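Local coordinates for ESX-1 secretion system protein EccA1 (Mycobacterium tuberculosis, PDB 4F3V) that is an ATPase that may supply energy for exporting virulence factors through the ESX-1 type VII secretion system, represented here by its N-terminal tetratricopeptide-repeat domain, at residues A185-A190 and A215-S220; R192-A197 and R208-Y213. All coordinates share one frame; numbering follows the deposited sequence.

Contact 1: A185-A190 and A215-S220; sequences ALFTEA and AMARRS. With SO4 (sulfate ion), chain G.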
loop_
_atom_site.group_PDB
_atom_site.type_symbol
_atom_site.label_atom_id
_atom_site.label_comp_id
_atom_site.label_asym_id
_atom_site.label_seq_id
_atom_site.Cartn_x
_atom_site.Cartn_y
_atom_site.Cartn_z
ATOM N N ALA A 185 -15.433 -12.540 -11.487
ATOM C CA ALA A 185 -15.800 -13.899 -11.883
ATOM C C ALA A 185 -15.152 -14.361 -13.195
ATOM O O ALA A 185 -15.646 -15.287 -13.848
ATOM C CB ALA A 185 -17.326 -14.045 -11.949
ATOM N N LEU A 186 -14.029 -13.731 -13.545
ATOM C CA LEU A 186 -13.230 -14.094 -14.709
ATOM C C LEU A 186 -12.132 -15.026 -14.210
ATOM O O LEU A 186 -10.953 -14.683 -14.181
ATOM C CB LEU A 186 -12.645 -12.844 -15.363
ATOM C CG LEU A 186 -13.661 -11.789 -15.821
ATOM C CD1 LEU A 186 -12.966 -10.595 -16.446
ATOM C CD2 LEU A 186 -14.690 -12.362 -16.782
ATOM N N PHE A 187 -12.560 -16.210 -13.806
ATOM C CA PHE A 187 -11.744 -17.074 -12.989
ATOM C C PHE A 187 -10.562 -17.698 -13.741
ATOM O O PHE A 187 -9.479 -17.858 -13.166
ATOM C CB PHE A 187 -12.628 -18.171 -12.361
ATOM C CG PHE A 187 -13.654 -17.644 -11.381
ATOM C CD1 PHE A 187 -13.252 -16.874 -10.300
ATOM C CD2 PHE A 187 -15.013 -17.897 -11.543
ATOM C CE1 PHE A 187 -14.175 -16.380 -9.385
ATOM C CE2 PHE A 187 -15.939 -17.394 -10.637
ATOM C CZ PHE A 187 -15.503 -16.641 -9.552
ATOM N N THR A 188 -10.773 -18.067 -15.008
ATOM C CA THR A 188 -9.691 -18.622 -15.815
ATOM C C THR A 188 -8.599 -17.587 -16.032
ATOM O O THR A 188 -7.415 -17.890 -15.892
ATOM C CB THR A 188 -10.190 -19.164 -17.169
ATOM O OG1 THR A 188 -10.983 -20.323 -16.919
ATOM C CG2 THR A 188 -9.021 -19.570 -18.074
ATOM N N GLU A 189 -9.005 -16.363 -16.386
ATOM C CA GLU A 189 -8.073 -15.256 -16.528
ATOM C C GLU A 189 -7.327 -14.996 -15.202
ATOM O O GLU A 189 -6.109 -14.807 -15.210
ATOM C CB GLU A 189 -8.812 -13.995 -17.016
ATOM C CG GLU A 189 -7.933 -12.746 -17.020
ATOM C CD GLU A 189 -8.586 -11.516 -17.616
ATOM O OE1 GLU A 189 -9.766 -11.561 -18.061
ATOM O OE2 GLU A 189 -7.896 -10.482 -17.621
ATOM N N ALA A 190 -8.062 -14.967 -14.088
ATOM C CA ALA A 190 -7.461 -14.791 -12.762
ATOM C C ALA A 190 -6.367 -15.833 -12.504
ATOM O O ALA A 190 -5.274 -15.498 -12.079
ATOM C CB ALA A 190 -8.510 -14.863 -11.662
ATOM N N ALA A 215 -7.256 -19.946 -4.857
ATOM C CA ALA A 215 -8.118 -20.935 -4.174
ATOM C C ALA A 215 -9.570 -20.616 -4.421
ATOM O O ALA A 215 -10.378 -21.510 -4.742
ATOM C CB ALA A 215 -7.834 -21.003 -2.676
ATOM N N MET A 216 -9.924 -19.344 -4.277
ATOM C CA MET A 216 -11.309 -18.920 -4.515
ATOM C C MET A 216 -11.734 -19.151 -5.968
ATOM O O MET A 216 -12.847 -19.614 -6.220
ATOM C CB MET A 216 -11.506 -17.455 -4.122
ATOM C CG MET A 216 -11.490 -17.200 -2.619
ATOM S SD MET A 216 -12.727 -18.116 -1.668
ATOM C CE MET A 216 -11.738 -19.267 -0.727
ATOM N N ALA A 217 -10.858 -18.840 -6.925
ATOM C CA ALA A 217 -11.175 -19.112 -8.329
ATOM C C ALA A 217 -11.409 -20.606 -8.574
ATOM O O ALA A 217 -12.354 -20.985 -9.282
ATOM C CB ALA A 217 -10.100 -18.599 -9.259
ATOM N N ARG A 218 -10.528 -21.449 -8.027
ATOM C CA ARG A 218 -10.675 -22.887 -8.214
ATOM C C ARG A 218 -11.961 -23.404 -7.618
ATOM O O ARG A 218 -12.666 -24.226 -8.233
ATOM C CB ARG A 218 -9.501 -23.649 -7.605
ATOM C CG ARG A 218 -8.183 -23.371 -8.288
ATOM C CD ARG A 218 -8.124 -24.006 -9.653
ATOM N NE ARG A 218 -6.879 -23.623 -10.286
ATOM C CZ ARG A 218 -6.583 -23.809 -11.567
ATOM N NH1 ARG A 218 -7.445 -24.366 -12.401
ATOM N NH2 ARG A 218 -5.397 -23.425 -12.009
ATOM N N ARG A 219 -12.266 -22.958 -6.409
ATOM C CA ARG A 219 -13.484 -23.414 -5.738
ATOM C C ARG A 219 -14.734 -23.023 -6.547
ATOM O O ARG A 219 -15.621 -23.834 -6.741
ATOM C CB ARG A 219 -13.579 -22.844 -4.331
ATOM C CG ARG A 219 -14.893 -23.185 -3.638
ATOM C CD ARG A 219 -14.820 -22.885 -2.158
ATOM N NE ARG A 219 -14.130 -23.938 -1.430
ATOM C CZ ARG A 219 -13.748 -23.833 -0.164
ATOM N NH1 ARG A 219 -13.962 -22.711 0.523
ATOM N NH2 ARG A 219 -13.153 -24.855 0.429
ATOM N N SER A 220 -14.791 -21.782 -7.037
ATOM C CA SER A 220 -15.973 -21.337 -7.795
ATOM C C SER A 220 -16.115 -22.069 -9.131
ATOM O O SER A 220 -17.212 -22.262 -9.613
ATOM C CB SER A 220 -15.946 -19.834 -8.018
ATOM O OG SER A 220 -16.093 -19.163 -6.763
HETATM S S SO4 G . -14.289 -19.081 -16.078
HETATM O O1 SO4 G . -15.041 -19.606 -17.238
HETATM O O2 SO4 G . -13.867 -20.234 -15.242
HETATM O O3 SO4 G . -13.126 -18.303 -16.574
HETATM O O4 SO4 G . -15.154 -18.171 -15.289
#

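Contact 2: R192-A197 and R208-Y213; sequences RRLTEA and RAIAWY. With SO4 (sulfate ion), chain E.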
loop_
_atom_site.group_PDB
_atom_site.type_symbol
_atom_site.label_atom_id
_atom_site.label_comp_id
_atom_site.label_asym_id
_atom_site.label_seq_id
_atom_site.Cartn_x
_atom_site.Cartn_y
_atom_site.Cartn_z
ATOM N N ARG A 192 -4.596 -17.662 -14.756
ATOM C CA ARG A 192 -3.439 -17.374 -15.618
ATOM C C ARG A 192 -2.598 -16.188 -15.050
ATOM O O ARG A 192 -1.391 -16.301 -14.851
ATOM C CB ARG A 192 -3.888 -17.039 -17.055
ATOM C CG ARG A 192 -2.725 -16.762 -18.012
ATOM C CD ARG A 192 -3.147 -16.412 -19.439
ATOM N NE ARG A 192 -4.070 -15.269 -19.501
ATOM C CZ ARG A 192 -3.732 -13.974 -19.583
ATOM N NH1 ARG A 192 -2.456 -13.574 -19.605
ATOM N NH2 ARG A 192 -4.691 -13.056 -19.636
ATOM N N ARG A 193 -3.247 -15.071 -14.752
ATOM C CA ARG A 193 -2.505 -13.896 -14.294
ATOM C C ARG A 193 -1.848 -14.082 -12.933
ATOM O O ARG A 193 -0.721 -13.620 -12.729
ATOM C CB ARG A 193 -3.382 -12.644 -14.285
ATOM C CG ARG A 193 -3.888 -12.283 -15.656
ATOM C CD ARG A 193 -4.642 -10.976 -15.617
ATOM N NE ARG A 193 -5.224 -10.633 -16.908
ATOM C CZ ARG A 193 -4.536 -10.158 -17.949
ATOM N NH1 ARG A 193 -3.215 -9.979 -17.879
ATOM N NH2 ARG A 193 -5.176 -9.858 -19.078
ATOM N N LEU A 194 -2.542 -14.733 -12.004
ATOM C CA LEU A 194 -2.003 -14.933 -10.661
ATOM C C LEU A 194 -0.851 -15.941 -10.682
ATOM O O LEU A 194 0.132 -15.774 -9.947
ATOM C CB LEU A 194 -3.099 -15.367 -9.682
ATOM C CG LEU A 194 -4.148 -14.287 -9.339
ATOM C CD1 LEU A 194 -5.279 -14.902 -8.489
ATOM C CD2 LEU A 194 -3.504 -13.077 -8.661
ATOM N N THR A 195 -0.959 -16.955 -11.542
ATOM C CA THR A 195 0.129 -17.923 -11.740
ATOM C C THR A 195 1.374 -17.268 -12.354
ATOM O O THR A 195 2.468 -17.472 -11.845
ATOM C CB THR A 195 -0.330 -19.138 -12.562
ATOM O OG1 THR A 195 -1.437 -19.752 -11.887
ATOM C CG2 THR A 195 0.825 -20.152 -12.732
ATOM N N GLU A 196 1.203 -16.436 -13.382
ATOM C CA GLU A 196 2.324 -15.673 -13.936
ATOM C C GLU A 196 2.940 -14.697 -12.927
ATOM O O GLU A 196 4.176 -14.611 -12.802
ATOM C CB GLU A 196 1.923 -14.936 -15.212
ATOM C CG GLU A 196 1.748 -15.886 -16.397
ATOM C CD GLU A 196 1.333 -15.210 -17.705
ATOM O OE1 GLU A 196 1.654 -14.014 -17.888
ATOM O OE2 GLU A 196 0.736 -15.887 -18.582
ATOM N N ALA A 197 2.092 -13.969 -12.201
ATOM C CA ALA A 197 2.584 -13.008 -11.216
ATOM C C ALA A 197 3.350 -13.735 -10.093
ATOM O O ALA A 197 4.287 -13.189 -9.502
ATOM C CB ALA A 197 1.431 -12.185 -10.647
ATOM N N ARG A 208 0.106 -14.117 -0.217
ATOM C CA ARG A 208 -1.173 -14.360 0.433
ATOM C C ARG A 208 -2.387 -14.125 -0.483
ATOM O O ARG A 208 -3.276 -14.993 -0.565
ATOM C CB ARG A 208 -1.279 -13.533 1.697
ATOM C CG ARG A 208 -0.263 -13.986 2.732
ATOM C CD ARG A 208 -0.235 -13.045 3.908
ATOM N NE ARG A 208 -1.516 -13.081 4.595
ATOM C CZ ARG A 208 -2.040 -12.089 5.307
ATOM N NH1 ARG A 208 -1.435 -10.916 5.425
ATOM N NH2 ARG A 208 -3.221 -12.278 5.885
ATOM N N ALA A 209 -2.412 -12.977 -1.165
ATOM C CA ALA A 209 -3.484 -12.675 -2.118
ATOM C C ALA A 209 -3.431 -13.629 -3.310
ATOM O O ALA A 209 -4.459 -14.070 -3.805
ATOM C CB ALA A 209 -3.400 -11.219 -2.607
ATOM N N ILE A 210 -2.234 -13.958 -3.779
ATOM C CA ILE A 210 -2.090 -14.864 -4.908
ATOM C C ILE A 210 -2.760 -16.217 -4.565
ATOM O O ILE A 210 -3.625 -16.698 -5.314
ATOM C CB ILE A 210 -0.613 -15.074 -5.305
ATOM C CG1 ILE A 210 -0.048 -13.808 -5.968
ATOM C CG2 ILE A 210 -0.498 -16.252 -6.275
ATOM C CD1 ILE A 210 1.462 -13.843 -6.188
ATOM N N ALA A 211 -2.386 -16.818 -3.435
ATOM C CA ALA A 211 -2.921 -18.151 -3.073
ATOM C C ALA A 211 -4.417 -18.095 -2.747
ATOM O O ALA A 211 -5.179 -18.942 -3.178
ATOM C CB ALA A 211 -2.138 -18.749 -1.907
ATOM N N TRP A 212 -4.829 -17.067 -2.006
ATOM C CA TRP A 212 -6.230 -16.901 -1.646
ATOM C C TRP A 212 -7.131 -16.796 -2.836
ATOM O O TRP A 212 -8.135 -17.481 -2.928
ATOM C CB TRP A 212 -6.420 -15.661 -0.773
ATOM C CG TRP A 212 -7.852 -15.393 -0.438
ATOM C CD1 TRP A 212 -8.687 -14.401 -0.969
ATOM C CD2 TRP A 212 -8.664 -16.090 0.556
ATOM N NE1 TRP A 212 -9.931 -14.462 -0.404
ATOM C CE2 TRP A 212 -9.982 -15.455 0.530
ATOM C CE3 TRP A 212 -8.439 -17.153 1.439
ATOM C CZ2 TRP A 212 -11.019 -15.886 1.354
ATOM C CZ3 TRP A 212 -9.485 -17.574 2.263
ATOM C CH2 TRP A 212 -10.754 -16.961 2.213
ATOM N N TYR A 213 -6.779 -15.930 -3.771
ATOM C CA TYR A 213 -7.626 -15.723 -4.938
ATOM C C TYR A 213 -7.551 -16.880 -5.931
ATOM O O TYR A 213 -8.553 -17.189 -6.587
ATOM C CB TYR A 213 -7.362 -14.344 -5.572
ATOM C CG TYR A 213 -8.035 -13.232 -4.786
ATOM C CD1 TYR A 213 -9.417 -13.033 -4.865
ATOM C CD2 TYR A 213 -7.319 -12.405 -3.949
ATOM C CE1 TYR A 213 -10.061 -12.031 -4.133
ATOM C CE2 TYR A 213 -7.948 -11.400 -3.211
ATOM C CZ TYR A 213 -9.310 -11.213 -3.317
ATOM O OH TYR A 213 -9.928 -10.221 -2.590
HETATM S S SO4 E . -2.032 -9.454 -21.371
HETATM O O1 SO4 E . -1.991 -10.929 -21.227
HETATM O O2 SO4 E . -1.871 -8.868 -20.026
HETATM O O3 SO4 E . -0.915 -8.966 -22.204
HETATM O O4 SO4 E . -3.328 -9.069 -21.987
#

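Contact 1: A185-A190 and A215-S220
A first torsion of -65° sets CG of Phe-187 beside its own backbone N and trans to the carbonyl carbon, and the ring reaches helix 207-221. There Ser-220 has its OG beside its backbone N, and the CB methylene lies over one ring face: a CH-pi contact, 3.9 Å from Ser-220 CB to the Phe-187 ring centroid and 27° off the normal. The opposite face carries CA of Ala-185, 3.6 Å above the ring plane, so the phenyl is sandwiched. Phe-187 CD1 meets Ala-217 obliquely, at 3.6 Å from its CA, and with alanine at this position the backbones come close, 5.1 Å between CA of Phe-187 and CA of Ala-217. In the fold this joins the start of helix 187-198 to the end of helix 207-221. Ala-185, at positive phi, is the C-prime residue of a Schellman motif that ends helix 167-183, and Leu-186 is the N-cap of the next helix. At that helix start a sulfate, probably from the crystallisation liquor, accepts on O3 from Thr-188 N (2.8 Å, 157°) and Thr-188 OG1 (3.0 Å); Gln-221 NE2 binds the same ion.

Contact 2: R192-A197 and R208-Y213
Leu-194 meets Tyr-213 at the tyrosine's methylene rather than its ring: Leu-194 CD1 sits 3.6 Å from Tyr-213 CB, while the phenol leads away toward Val-179 and Asn-183 of helix 167-183. A first torsion of -78° keeps Tyr-213 CG beside its backbone N, and CD1 of Trp-212 lies 3.7 Å above the centre of the tyrosine ring, so one phenol face is covered from within its own helix. On the next turn back Ile-210 presents its CG2 branch to the backbone, with Ile-210 CG2 3.8 Å from Leu-194 O. At the end of its other branch, Ile-210 CD1 comes within 4.3 Å of Ala-197 C. Helices 187-198 and 207-221 run roughly antiparallel here, at 147° with the segment axes 9.8 Å apart at closest, forming a helical hairpin of the kind from which tetratricopeptide-repeat domains are built. Elsewhere on helix 187-198, Arg-192 and Arg-193 share a sulfate, probably from the crystallisation liquor. Arg-193 NH1 donates almost straight to O2 of that ion (2.8 Å, 176°), with O2 at the guanidinium edge, and Arg-192 NH1 gives O1 a more bent bond of 3.1 Å. Arg-192 NH2 lies over the centre of the Arg-193 guanidinium, and the shared anion probably offsets the two neighbouring positive charges. Between the helices, by contrast, no hydrogen bond forms across the two segments: they meet through aliphatic carbons, mostly buried, set against each other and against backbone, and the polar chemistry lies to one side.

Both contacts zip up the same two helices, 187-198 and 207-221, with centres about 10 Å apart; contact 2 is nested along the chain inside the loop that contact 1 closes, nearer the connection between the helices. The centre of contact 2 lies about 17 Å from the centre of the chain and that of contact 1 about 24 Å; contact 2 is buried, contact 1 only partly so. The salt bridge from Glu-189 to Arg-193 ties segment 185-190 to segment 192-197 along one helix. The two sulfates occupy separate sites. Neither contact belongs to the ATPase site, since the AAA module lies outside this N-terminal fragment.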